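Acetate kinase (Entamoeba histolytica, PDB 4H0O) probably interconverts acetate and acetyl phosphate, as a pyrophosphate-dependent acetate kinase of the acetate and sugar kinase, Hsc70 and actin superfamily. Local coordinates at residues P69-N72 and H73-A77; G135-E138 and I139-E143; D359-L362 and N363-M367; T333-M336 and G337-W341; S159-S162 and Q163-T167. All coordinates share one frame; numbering follows the deposited sequence.

Contact 1 of 5, residues P69-N72 and H73-A77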
loop_
_atom_site.group_PDB
_atom_site.type_symbol
_atom_site.label_atom_id
_atom_site.label_comp_id
_atom_site.label_asym_id
_atom_site.label_seq_id
_atom_site.Cartn_x
_atom_site.Cartn_y
_atom_site.Cartn_z
ATOM N N PRO B 69 7.129 43.346 -18.126
ATOM C CA PRO B 69 8.365 42.654 -17.754
ATOM C C PRO B 69 7.996 41.233 -17.341
ATOM O O PRO B 69 6.805 40.921 -17.272
ATOM C CB PRO B 69 8.852 43.436 -16.533
ATOM C CG PRO B 69 8.123 44.756 -16.587
ATOM C CD PRO B 69 6.803 44.447 -17.204
ATOM N N ILE B 70 8.980 40.378 -17.075
ATOM C CA ILE B 70 8.668 39.073 -16.505
ATOM C C ILE B 70 8.066 39.303 -15.120
ATOM O O ILE B 70 8.634 40.028 -14.300
ATOM C CB ILE B 70 9.906 38.160 -16.417
ATOM C CG1 ILE B 70 10.367 37.758 -17.819
ATOM C CG2 ILE B 70 9.597 36.913 -15.599
ATOM C CD1 ILE B 70 9.297 37.058 -18.632
ATOM N N LEU B 71 6.903 38.708 -14.873
ATOM C CA LEU B 71 6.158 38.972 -13.648
ATOM C C LEU B 71 6.112 37.750 -12.740
ATOM O O LEU B 71 5.988 36.617 -13.216
ATOM C CB LEU B 71 4.731 39.413 -13.990
ATOM C CG LEU B 71 4.579 40.736 -14.744
ATOM C CD1 LEU B 71 3.155 40.925 -15.254
ATOM C CD2 LEU B 71 4.975 41.890 -13.844
ATOM N N ASN B 72 6.211 37.972 -11.431
ATOM C CA ASN B 72 5.860 36.916 -10.489
ATOM C C ASN B 72 4.337 36.797 -10.420
ATOM O O ASN B 72 3.624 37.466 -11.171
ATOM C CB ASN B 72 6.494 37.132 -9.103
ATOM C CG ASN B 72 6.021 38.406 -8.414
ATOM O OD1 ASN B 72 4.907 38.880 -8.637
ATOM N ND2 ASN B 72 6.872 38.956 -7.552
ATOM N N HIS B 73 3.832 35.962 -9.523
ATOM C CA HIS B 73 2.389 35.766 -9.439
ATOM C C HIS B 73 1.599 36.966 -8.875
ATOM O O HIS B 73 0.644 37.415 -9.511
ATOM C CB HIS B 73 2.050 34.452 -8.723
ATOM C CG HIS B 73 2.522 33.233 -9.451
ATOM N ND1 HIS B 73 2.062 32.888 -10.705
ATOM C CD2 HIS B 73 3.410 32.269 -9.102
ATOM C CE1 HIS B 73 2.648 31.771 -11.097
ATOM N NE2 HIS B 73 3.469 31.375 -10.141
ATOM N N PRO B 74 1.986 37.494 -7.695
ATOM C CA PRO B 74 1.204 38.630 -7.183
ATOM C C PRO B 74 1.262 39.886 -8.068
ATOM O O PRO B 74 0.281 40.633 -8.112
ATOM C CB PRO B 74 1.833 38.909 -5.812
ATOM C CG PRO B 74 3.198 38.311 -5.883
ATOM C CD PRO B 74 3.057 37.103 -6.759
ATOM N N GLN B 75 2.383 40.117 -8.749
ATOM C CA GLN B 75 2.489 41.239 -9.681
ATOM C C GLN B 75 1.520 41.060 -10.845
ATOM O O GLN B 75 0.844 42.004 -11.255
ATOM C CB GLN B 75 3.919 41.378 -10.210
ATOM C CG GLN B 75 4.917 41.951 -9.210
ATOM C CD GLN B 75 6.357 41.611 -9.570
ATOM O OE1 GLN B 75 6.618 40.943 -10.573
ATOM N NE2 GLN B 75 7.295 42.062 -8.745
ATOM N N ALA B 76 1.462 39.844 -11.377
ATOM C CA ALA B 76 0.529 39.533 -12.449
ATOM C C ALA B 76 -0.907 39.698 -11.961
ATOM O O ALA B 76 -1.751 40.247 -12.669
ATOM C CB ALA B 76 0.757 38.124 -12.959
ATOM N N ALA B 77 -1.174 39.224 -10.748
ATOM C CA ALA B 77 -2.503 39.323 -10.151
ATOM C C ALA B 77 -2.994 40.765 -10.121
ATOM O O ALA B 77 -4.117 41.055 -10.542
ATOM C CB ALA B 77 -2.499 38.738 -8.755
#

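Contact 2 of 5, residues G135-E138 and I139-E143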
loop_
_atom_site.group_PDB
_atom_site.type_symbol
_atom_site.label_atom_id
_atom_site.label_comp_id
_atom_site.label_asym_id
_atom_site.label_seq_id
_atom_site.Cartn_x
_atom_site.Cartn_y
_atom_site.Cartn_z
ATOM N N GLY B 135 0.665 34.479 -1.683
ATOM C CA GLY B 135 1.052 35.796 -2.167
ATOM C C GLY B 135 -0.028 36.427 -3.029
ATOM O O GLY B 135 -0.299 37.627 -2.928
ATOM N N VAL B 136 -0.648 35.609 -3.876
ATOM C CA VAL B 136 -1.734 36.066 -4.735
ATOM C C VAL B 136 -2.952 36.448 -3.897
ATOM O O VAL B 136 -3.598 37.460 -4.164
ATOM C CB VAL B 136 -2.112 34.996 -5.782
ATOM C CG1 VAL B 136 -3.368 35.400 -6.545
ATOM C CG2 VAL B 136 -0.958 34.770 -6.744
ATOM N N ILE B 137 -3.250 35.641 -2.880
ATOM C CA ILE B 137 -4.352 35.927 -1.962
ATOM C C ILE B 137 -4.160 37.258 -1.223
ATOM O O ILE B 137 -5.082 38.069 -1.154
ATOM C CB ILE B 137 -4.562 34.779 -0.942
ATOM C CG1 ILE B 137 -5.155 33.553 -1.639
ATOM C CG2 ILE B 137 -5.479 35.217 0.185
ATOM C CD1 ILE B 137 -5.355 32.353 -0.728
ATOM N N GLU B 138 -2.964 37.483 -0.684
ATOM C CA GLU B 138 -2.665 38.726 0.028
ATOM C C GLU B 138 -2.813 39.973 -0.847
ATOM O O GLU B 138 -3.411 40.964 -0.426
ATOM C CB GLU B 138 -1.267 38.678 0.658
ATOM C CG GLU B 138 -1.268 38.323 2.141
ATOM C CD GLU B 138 0.076 38.563 2.810
ATOM O OE1 GLU B 138 1.100 38.619 2.095
ATOM O OE2 GLU B 138 0.107 38.699 4.053
ATOM N N ILE B 139 -2.273 39.927 -2.061
ATOM C CA ILE B 139 -2.379 41.068 -2.965
ATOM C C ILE B 139 -3.820 41.247 -3.462
ATOM O O ILE B 139 -4.254 42.364 -3.751
ATOM C CB ILE B 139 -1.382 40.955 -4.154
ATOM C CG1 ILE B 139 -0.709 42.302 -4.417
ATOM C CG2 ILE B 139 -2.058 40.434 -5.413
ATOM C CD1 ILE B 139 0.117 42.796 -3.255
ATOM N N SER B 140 -4.563 40.146 -3.530
ATOM C CA SER B 140 -5.930 40.170 -4.040
ATOM C C SER B 140 -6.871 40.815 -3.024
ATOM O O SER B 140 -7.785 41.557 -3.389
ATOM C CB SER B 140 -6.390 38.750 -4.373
ATOM O OG SER B 140 -7.403 38.749 -5.359
ATOM N N MET B 141 -6.637 40.529 -1.746
ATOM C CA MET B 141 -7.408 41.139 -0.670
ATOM C C MET B 141 -7.169 42.642 -0.609
ATOM O O MET B 141 -8.045 43.397 -0.197
ATOM C CB MET B 141 -7.044 40.514 0.680
ATOM C CG MET B 141 -7.413 39.045 0.821
ATOM S SD MET B 141 -9.190 38.724 0.757
ATOM C CE MET B 141 -9.700 39.327 2.365
ATOM N N LYS B 142 -5.980 43.072 -1.019
ATOM C CA LYS B 142 -5.608 44.481 -0.929
ATOM C C LYS B 142 -6.173 45.311 -2.079
ATOM O O LYS B 142 -6.661 46.423 -1.868
ATOM C CB LYS B 142 -4.086 44.631 -0.878
ATOM C CG LYS B 142 -3.632 46.058 -0.614
ATOM C CD LYS B 142 -2.152 46.251 -0.903
ATOM C CE LYS B 142 -1.746 47.703 -0.692
ATOM N NZ LYS B 142 -0.354 47.968 -1.149
ATOM N N GLU B 143 -6.102 44.771 -3.291
ATOM C CA GLU B 143 -6.575 45.479 -4.477
ATOM C C GLU B 143 -8.095 45.428 -4.599
ATOM O O GLU B 143 -8.701 46.303 -5.216
ATOM C CB GLU B 143 -5.920 44.916 -5.740
ATOM C CG GLU B 143 -4.409 45.094 -5.783
ATOM C CD GLU B 143 -3.995 46.553 -5.775
ATOM O OE1 GLU B 143 -4.578 47.346 -6.545
ATOM O OE2 GLU B 143 -3.085 46.909 -4.996
#

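Contact 3 of 5, residues D359-L362 and N363-M367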
loop_
_atom_site.group_PDB
_atom_site.type_symbol
_atom_site.label_atom_id
_atom_site.label_comp_id
_atom_site.label_asym_id
_atom_site.label_seq_id
_atom_site.Cartn_x
_atom_site.Cartn_y
_atom_site.Cartn_z
ATOM N N ASP B 359 -19.205 -1.640 -21.919
ATOM C CA ASP B 359 -19.490 -1.424 -23.332
ATOM C C ASP B 359 -18.196 -0.940 -23.979
ATOM O O ASP B 359 -17.835 0.237 -23.866
ATOM C CB ASP B 359 -20.613 -0.400 -23.520
ATOM C CG ASP B 359 -21.198 -0.418 -24.929
ATOM O OD1 ASP B 359 -20.457 -0.719 -25.890
ATOM O OD2 ASP B 359 -22.407 -0.127 -25.075
ATOM N N ASP B 360 -17.496 -1.857 -24.641
ATOM C CA ASP B 360 -16.171 -1.576 -25.188
ATOM C C ASP B 360 -16.177 -0.537 -26.310
ATOM O O ASP B 360 -15.173 0.141 -26.537
ATOM C CB ASP B 360 -15.493 -2.871 -25.654
ATOM C CG ASP B 360 -15.035 -3.735 -24.496
ATOM O OD1 ASP B 360 -14.669 -3.167 -23.445
ATOM O OD2 ASP B 360 -15.040 -4.976 -24.630
ATOM N N SER B 361 -17.305 -0.406 -27.000
ATOM C CA SER B 361 -17.417 0.567 -28.082
ATOM C C SER B 361 -17.559 1.985 -27.529
ATOM O O SER B 361 -16.976 2.926 -28.067
ATOM C CB SER B 361 -18.592 0.226 -28.999
ATOM O OG SER B 361 -18.533 0.977 -30.197
ATOM N N LEU B 362 -18.332 2.132 -26.456
ATOM C CA LEU B 362 -18.481 3.426 -25.792
ATOM C C LEU B 362 -17.162 3.859 -25.156
ATOM O O LEU B 362 -16.781 5.029 -25.220
ATOM C CB LEU B 362 -19.578 3.379 -24.725
ATOM C CG LEU B 362 -21.039 3.302 -25.180
ATOM C CD1 LEU B 362 -21.985 3.453 -23.998
ATOM C CD2 LEU B 362 -21.332 4.361 -26.224
ATOM N N ASN B 363 -16.464 2.905 -24.545
ATOM C CA ASN B 363 -15.214 3.203 -23.856
ATOM C C ASN B 363 -14.114 3.696 -24.790
ATOM O O ASN B 363 -13.387 4.633 -24.457
ATOM C CB ASN B 363 -14.726 1.985 -23.071
ATOM C CG ASN B 363 -13.431 2.254 -22.330
ATOM O OD1 ASN B 363 -13.371 3.129 -21.463
ATOM N ND2 ASN B 363 -12.388 1.500 -22.661
ATOM N N GLU B 364 -14.000 3.068 -25.959
ATOM C CA GLU B 364 -12.948 3.412 -26.915
ATOM C C GLU B 364 -13.157 4.778 -27.569
ATOM O O GLU B 364 -12.233 5.332 -28.163
ATOM C CB GLU B 364 -12.809 2.323 -27.987
ATOM C CG GLU B 364 -12.061 1.078 -27.514
ATOM C CD GLU B 364 -12.153 -0.083 -28.492
ATOM O OE1 GLU B 364 -12.222 0.160 -29.716
ATOM O OE2 GLU B 364 -12.160 -1.246 -28.030
ATOM N N LYS B 365 -14.365 5.325 -27.450
ATOM C CA LYS B 365 -14.697 6.591 -28.102
ATOM C C LYS B 365 -14.900 7.748 -27.124
ATOM O O LYS B 365 -14.978 8.907 -27.532
ATOM C CB LYS B 365 -15.935 6.420 -28.989
ATOM C CG LYS B 365 -15.731 5.428 -30.126
ATOM C CD LYS B 365 -17.041 5.034 -30.792
ATOM C CE LYS B 365 -16.795 4.000 -31.880
ATOM N NZ LYS B 365 -15.891 2.916 -31.402
ATOM N N SER B 366 -14.977 7.436 -25.834
ATOM C CA SER B 366 -15.208 8.465 -24.824
ATOM C C SER B 366 -13.935 9.237 -24.472
ATOM O O SER B 366 -12.885 8.647 -24.196
ATOM C CB SER B 366 -15.819 7.852 -23.562
ATOM O OG SER B 366 -16.124 8.853 -22.609
ATOM N N MET B 367 -14.032 10.561 -24.492
ATOM C CA MET B 367 -12.927 11.411 -24.071
ATOM C C MET B 367 -13.311 12.169 -22.804
ATOM O O MET B 367 -12.609 13.090 -22.381
ATOM C CB MET B 367 -12.525 12.379 -25.186
ATOM C CG MET B 367 -11.860 11.707 -26.376
ATOM S SD MET B 367 -10.237 11.005 -25.998
ATOM C CE MET B 367 -9.255 12.501 -25.871
HETATM O O HOH W 1 -12.658 -0.850 -24.432
#

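Contact 4 of 5, residues T333-M336 and G337-W341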
loop_
_atom_site.group_PDB
_atom_site.type_symbol
_atom_site.label_atom_id
_atom_site.label_comp_id
_atom_site.label_asym_id
_atom_site.label_seq_id
_atom_site.Cartn_x
_atom_site.Cartn_y
_atom_site.Cartn_z
ATOM N N THR B 333 -11.582 10.156 -13.412
ATOM C CA THR B 333 -11.536 11.598 -13.619
ATOM C C THR B 333 -10.120 12.097 -13.894
ATOM O O THR B 333 -9.162 11.320 -13.873
ATOM C CB THR B 333 -12.166 12.371 -12.438
ATOM O OG1 THR B 333 -12.320 13.752 -12.789
ATOM C CG2 THR B 333 -11.298 12.267 -11.204
ATOM N N ASP B 334 -10.011 13.395 -14.162
ATOM C CA ASP B 334 -8.772 14.028 -14.620
ATOM C C ASP B 334 -8.231 13.455 -15.932
ATOM O O ASP B 334 -8.772 12.483 -16.463
ATOM C CB ASP B 334 -7.694 14.037 -13.534
ATOM C CG ASP B 334 -6.443 14.779 -13.973
ATOM O OD1 ASP B 334 -6.434 15.295 -15.110
ATOM O OD2 ASP B 334 -5.466 14.827 -13.196
ATOM N N GLN B 335 -7.161 14.073 -16.435
ATOM C CA GLN B 335 -6.659 13.848 -17.796
ATOM C C GLN B 335 -6.587 12.391 -18.258
ATOM O O GLN B 335 -7.179 12.034 -19.277
ATOM C CB GLN B 335 -5.297 14.528 -17.985
ATOM C CG GLN B 335 -5.340 15.786 -18.844
ATOM C CD GLN B 335 -4.497 15.663 -20.102
ATOM O OE1 GLN B 335 -3.596 14.826 -20.181
ATOM N NE2 GLN B 335 -4.790 16.495 -21.096
ATOM N N MET B 336 -5.872 11.552 -17.513
ATOM C CA MET B 336 -5.690 10.157 -17.918
ATOM C C MET B 336 -6.955 9.313 -17.759
ATOM O O MET B 336 -7.196 8.395 -18.549
ATOM C CB MET B 336 -4.518 9.520 -17.167
ATOM C CG MET B 336 -3.177 10.196 -17.451
ATOM S SD MET B 336 -2.847 10.351 -19.224
ATOM C CE MET B 336 -1.405 11.417 -19.234
ATOM N N GLY B 337 -7.761 9.627 -16.749
ATOM C CA GLY B 337 -9.001 8.909 -16.516
ATOM C C GLY B 337 -10.038 9.177 -17.593
ATOM O O GLY B 337 -10.839 8.301 -17.928
ATOM N N LEU B 338 -10.013 10.389 -18.143
ATOM C CA LEU B 338 -11.016 10.818 -19.112
ATOM C C LEU B 338 -10.628 10.481 -20.549
ATOM O O LEU B 338 -11.490 10.158 -21.368
ATOM C CB LEU B 338 -11.249 12.326 -18.991
ATOM C CG LEU B 338 -11.674 12.856 -17.621
ATOM C CD1 LEU B 338 -11.615 14.374 -17.590
ATOM C CD2 LEU B 338 -13.073 12.370 -17.255
ATOM N N GLU B 339 -9.331 10.543 -20.845
ATOM C CA GLU B 339 -8.861 10.537 -22.233
ATOM C C GLU B 339 -7.951 9.363 -22.609
ATOM O O GLU B 339 -7.306 9.392 -23.657
ATOM C CB GLU B 339 -8.045 11.806 -22.509
ATOM C CG GLU B 339 -8.755 13.100 -22.116
ATOM C CD GLU B 339 -7.938 14.344 -22.427
ATOM O OE1 GLU B 339 -6.806 14.208 -22.939
ATOM O OE2 GLU B 339 -8.432 15.461 -22.160
ATOM N N VAL B 340 -7.894 8.338 -21.761
ATOM C CA VAL B 340 -7.050 7.169 -22.017
ATOM C C VAL B 340 -7.873 5.903 -21.764
ATOM O O VAL B 340 -7.905 5.392 -20.643
ATOM C CB VAL B 340 -5.756 7.108 -21.183
ATOM C CG1 VAL B 340 -4.909 5.913 -21.592
ATOM C CG2 VAL B 340 -4.965 8.394 -21.345
ATOM N N TRP B 341 -8.522 5.394 -22.809
ATOM C CA TRP B 341 -9.441 4.262 -22.661
ATOM C C TRP B 341 -8.754 2.940 -22.309
ATOM O O TRP B 341 -9.379 2.053 -21.721
ATOM C CB TRP B 341 -10.306 4.091 -23.916
ATOM C CG TRP B 341 -9.544 3.674 -25.130
ATOM C CD1 TRP B 341 -9.012 4.491 -26.083
ATOM C CD2 TRP B 341 -9.237 2.333 -25.533
ATOM N NE1 TRP B 341 -8.387 3.744 -27.052
ATOM C CE2 TRP B 341 -8.512 2.414 -26.738
ATOM C CE3 TRP B 341 -9.504 1.070 -24.991
ATOM C CZ2 TRP B 341 -8.048 1.283 -27.412
ATOM C CZ3 TRP B 341 -9.043 -0.053 -25.659
ATOM C CH2 TRP B 341 -8.324 0.061 -26.858
#

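Contact 5 of 5, residues S159-S162 and Q163-T167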
loop_
_atom_site.group_PDB
_atom_site.type_symbol
_atom_site.label_atom_id
_atom_site.label_comp_id
_atom_site.label_asym_id
_atom_site.label_seq_id
_atom_site.Cartn_x
_atom_site.Cartn_y
_atom_site.Cartn_z
ATOM N N SER B 159 -11.488 15.564 5.713
ATOM C CA SER B 159 -11.589 15.771 7.156
ATOM C C SER B 159 -12.518 14.745 7.812
ATOM O O SER B 159 -12.469 14.537 9.024
ATOM C CB SER B 159 -12.070 17.191 7.470
ATOM O OG SER B 159 -13.476 17.296 7.331
ATOM N N THR B 160 -13.357 14.100 7.006
ATOM C CA THR B 160 -14.308 13.112 7.515
ATOM C C THR B 160 -13.685 11.731 7.703
ATOM O O THR B 160 -14.326 10.825 8.239
ATOM C CB THR B 160 -15.543 12.983 6.606
ATOM O OG1 THR B 160 -15.129 12.724 5.258
ATOM C CG2 THR B 160 -16.367 14.261 6.649
ATOM N N ILE B 161 -12.444 11.568 7.250
ATOM C CA ILE B 161 -11.733 10.305 7.438
ATOM C C ILE B 161 -11.452 10.091 8.930
ATOM O O ILE B 161 -10.902 10.970 9.596
ATOM C CB ILE B 161 -10.408 10.268 6.639
ATOM C CG1 ILE B 161 -10.675 10.419 5.139
ATOM C CG2 ILE B 161 -9.674 8.972 6.880
ATOM C CD1 ILE B 161 -9.422 10.282 4.271
ATOM N N SER B 162 -11.835 8.927 9.451
ATOM C CA SER B 162 -11.696 8.640 10.879
ATOM C C SER B 162 -10.249 8.384 11.290
ATOM O O SER B 162 -9.400 8.095 10.444
ATOM C CB SER B 162 -12.569 7.450 11.272
ATOM O OG SER B 162 -13.939 7.742 11.070
ATOM N N GLN B 163 -9.984 8.479 12.593
ATOM C CA GLN B 163 -8.630 8.347 13.133
ATOM C C GLN B 163 -7.933 7.054 12.712
ATOM O O GLN B 163 -6.765 7.071 12.325
ATOM C CB GLN B 163 -8.644 8.455 14.662
ATOM C CG GLN B 163 -7.259 8.337 15.302
ATOM C CD GLN B 163 -7.303 8.347 16.820
ATOM O OE1 GLN B 163 -8.356 8.146 17.425
ATOM N NE2 GLN B 163 -6.153 8.583 17.443
ATOM N N ALA B 164 -8.654 5.941 12.781
ATOM C CA ALA B 164 -8.093 4.638 12.434
ATOM C C ALA B 164 -7.604 4.579 10.989
ATOM O O ALA B 164 -6.668 3.839 10.673
ATOM C CB ALA B 164 -9.112 3.538 12.693
ATOM N N GLU B 165 -8.241 5.357 10.118
ATOM C CA GLU B 165 -7.901 5.362 8.698
ATOM C C GLU B 165 -6.801 6.380 8.391
ATOM O O GLU B 165 -6.146 6.299 7.351
ATOM C CB GLU B 165 -9.144 5.670 7.860
ATOM C CG GLU B 165 -10.443 5.108 8.427
ATOM C CD GLU B 165 -10.636 3.639 8.109
ATOM O OE1 GLU B 165 -10.376 3.243 6.953
ATOM O OE2 GLU B 165 -11.047 2.880 9.012
ATOM N N ARG B 166 -6.608 7.337 9.296
ATOM C CA ARG B 166 -5.579 8.365 9.131
ATOM C C ARG B 166 -4.288 7.984 9.844
ATOM O O ARG B 166 -3.263 8.657 9.689
ATOM C CB ARG B 166 -6.055 9.711 9.689
ATOM C CG ARG B 166 -7.212 10.357 8.951
ATOM C CD ARG B 166 -7.546 11.722 9.547
ATOM N NE ARG B 166 -6.471 12.692 9.346
ATOM C CZ ARG B 166 -6.289 13.780 10.089
ATOM N NH1 ARG B 166 -7.108 14.041 11.100
ATOM N NH2 ARG B 166 -5.283 14.601 9.826
ATOM N N THR B 167 -4.346 6.908 10.624
ATOM C CA THR B 167 -3.253 6.544 11.530
ATOM C C THR B 167 -2.343 5.440 10.993
ATOM O O THR B 167 -2.807 4.353 10.639
ATOM C CB THR B 167 -3.796 6.090 12.901
ATOM O OG1 THR B 167 -4.580 7.141 13.477
ATOM C CG2 THR B 167 -2.655 5.733 13.844
#

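Contact 1 of 5, residues P69-N72 and H73-A77
Leu71 and Asn72 meet the first turn of helix 73-86. Leu71 sends its CB to Ala76 CB, 4.3 Å away. One of its branches, CD1, lies near the CA of Ala76. On the other branch, Leu71 CD2 sits 3.8 Å from Gln75 CB. Leu71 O accepts from Asn43 ND2, which ties the loop to strand 36-44.

Asn72 is the N-cap. Its CG lies between the backbone N and the carbonyl carbon (chi1 63°), which turns OD1 back over the helix start. There Gln75 N donates to Asn72 OD1 at 2.8 Å, almost straight out from the end of the side-chain carbonyl. Gln75 returns the bond. Its chain runs extended beyond CG, and Gln75 OE1 accepts from Asn72 N at 3.1 Å, with the donor above the amide plane. The two side chains cross at about a right angle, yet their amide planes are only 28° apart. Pro74 CD packs against Asn72 OD1 at 3.2 Å. The main chain follows with Ala76 N to Asn72 O. His73 turns to Val21 and Leu26 of the sheet.

The two reciprocal bonds make a capping box, here starting the helix that follows strand 62-67.

Contact 2 of 5, residues G135-E138 and I139-E143
Ile137 and Met141 stand one helical turn apart, and their side chains meet at Ile137 CG2 and Met141 CG, 4.3 Å apart. That is a loose apolar touch. Met141 CG comes closer to the backbone, 3.2 Å from Ile137 O. The methionine chain then bends at both chi2 and chi3, which takes SD and CE away from the earlier turn.

Ile139 sits on a different side of the helix. Ile139 CG2 lies 3.6 Å from Val136 O, and Ile139 CB is near Gly135 O. Ser140 CB presses against Val136 O at 3.1 Å. Its OG is anti to the backbone N (chi1 -155°), which carries it away from that carbonyl.

This is the last part of helix 129-143, which packs beside helix 73-86 on the mixed sheet of the ribonuclease H-like fold. Val136 and Ser140 touch Phe19 of strand 16-21, Ile137 and Ser140 touch His96 of strand 93-98, and Ile139 packs on Ala77 of helix 73-86.

The backbone keeps the turns in step. Ile139 N donates to Gly135 O at 3.2 Å, Ser140 N to Val136 O at 2.9 Å and Met141 N to Ile137 O at 3.0 Å. Ile137 O takes a second, weak bond from Ser140 N. The next bond along, from Lys142 N to Glu138 O, is weak. Near the end of the helix, the carboxylate of Glu143 makes a salt bridge to Lys78, and Glu143 O accepts from Lys85 NZ.

Contact 3 of 5, residues D359-L362 and N363-M367
Asp359 meets Asn363, and Asp360 meets Glu364, through the two sound backbone bonds of this short helix. Asn363 N donates to Asp359 O at 3.1 Å, and Glu364 N donates to Asp360 O at 3.2 Å. After this the bonding weakens. Lys365 N and Ser366 N both turn to Leu362 O, and both bonds are weak. At the other end Asp359 is the N-cap, and Asp359 OD1 takes a weak bond of 3.4 Å from Ser361 N.

The helix of residues 360-365 is thus a brief one, capped by an aspartate. It lies beside helix 341-350, away from the predicted catalytic and ligand-binding residues. Asn363 makes the main link. Asn363 OD1 accepts from Arg344 NE, Asn363 ND2 also bonds Trp341 O, and the same arginine reaches Ser366 O.

One water joins the polar side chains. The water donates to Asp360 OD1 at 3.2 Å and accepts from Asn363 ND2 at 3.0 Å. Lys365 adds a weaker polar contact. A bend at chi4 (46°) brings Lys365 NZ back to Ser361 OG for a weak bond of 3.5 Å.

Two further contacts lay side chains alongside backbone carbonyls. Lys365 CD runs past Ser361 O at 3.4 Å. Glu364 CG lies on Asp360 O at 3.4 Å.

Contact 4 of 5, residues T333-M336 and G337-W341
Leu338 N donates to Asp334 O at 3.0 Å. One residue on, Glu339 N donates to Gln335 O at 3.1 Å. These bonds close the short helix that follows strand 329-333. The polar ends of Gln335 and Glu339 approach more loosely. Gln335 NE2 is 3.6 Å from Glu339 OE1, and the amide and carboxylate planes are turned 55° apart.

Gly337 has no side chain, and Gly337 CA makes a CA-H...O contact to Thr333 O at 3.6 Å. Leu338 lies over the start of the turn. Leu338 CG is 3.1 Å from Asp334 O, and Leu338 CD2 reaches Thr333 CA. Met336 runs alongside Val340. The bend of the methionine at chi2 (-52°) helps to bring Met336 SD within 3.6 Å of Val340 CG2. Met336 also touches Asp284 and Met285, predicted to bind ATP.

Arg344 NH1 bonds both Gly337 O and Leu338 O. The polar backbone at the end of the helix is therefore held by a cation, while the apolar pair faces the probable nucleotide site.

Contact 5 of 5, residues S159-S162 and Q163-T167
Arg166 folds back over Ile161 and Ser162, and can be followed outward. Arg166 CB lies 3.8 Å from Ser162 O. CG is anti to the carbonyl carbon (chi1 -66°), which places it in a corner between two neighbours. Arg166 CG is 3.5 Å from Ser162 O and equally 3.5 Å from Ile161 CG2. Arg166 CD moves on to Ile161 O at 3.4 Å. The chain then bends at chi3 (66°), and the guanidinium group turns away from the loop. The aliphatic part of the arginine thus lies against Ile161 and Ser162, while Arg166 NE donates to Lys180 O and the side chain packs on Leu179 and Phe181.

The same isoleucine branch meets the neighbouring glutamate, with Ile161 CG2 3.5 Å from Glu165 CB. Glu165 then bends at chi2, and its end leads away from the loop. Ile161 also packs on Ser226 and Thr229 of strand 225-229.

Ser162 O receives two amides. Glu165 N donates to Ser162 O at 3.0 Å, and Arg166 N adds a weak bond to Ser162 O at 3.1 Å. Ser162 holds the N-cap position, but its OG makes no capping bond.

On the outer side, Gln163, Ala164 and Glu165 pack on Leu304, Asp307 and Lys311 of the second subunit. The site is a single helical turn, residues 163-166, that follows the loop after strand 148-153 and lies at the dimer interface.

How the contacts relate
Along the chain the order is contact 1, contact 2, contact 5, contact 4, contact 3. Contacts 1 and 2 have centres 12 Å apart and touch, because helices 73-86 and 129-143 pack together on the eight-stranded sheet. Contacts 3 and 4 are likewise 12 Å apart and touch, with Met367 packing on Glu339. Contact 4 follows strand 329-333 of the six-stranded sheet. The two pairs lie far apart, with contacts 2 and 3 about 44 Å between centres. Contact 5 stands alone at the subunit interface, about 28 Å between centres from contact 4. Predicted ATP residues adjoin contact 4. Asn20 (magnesium) and Arg97 (substrate), also predicted, lie about 8 to 12 Å from side chains of contacts 1 and 2.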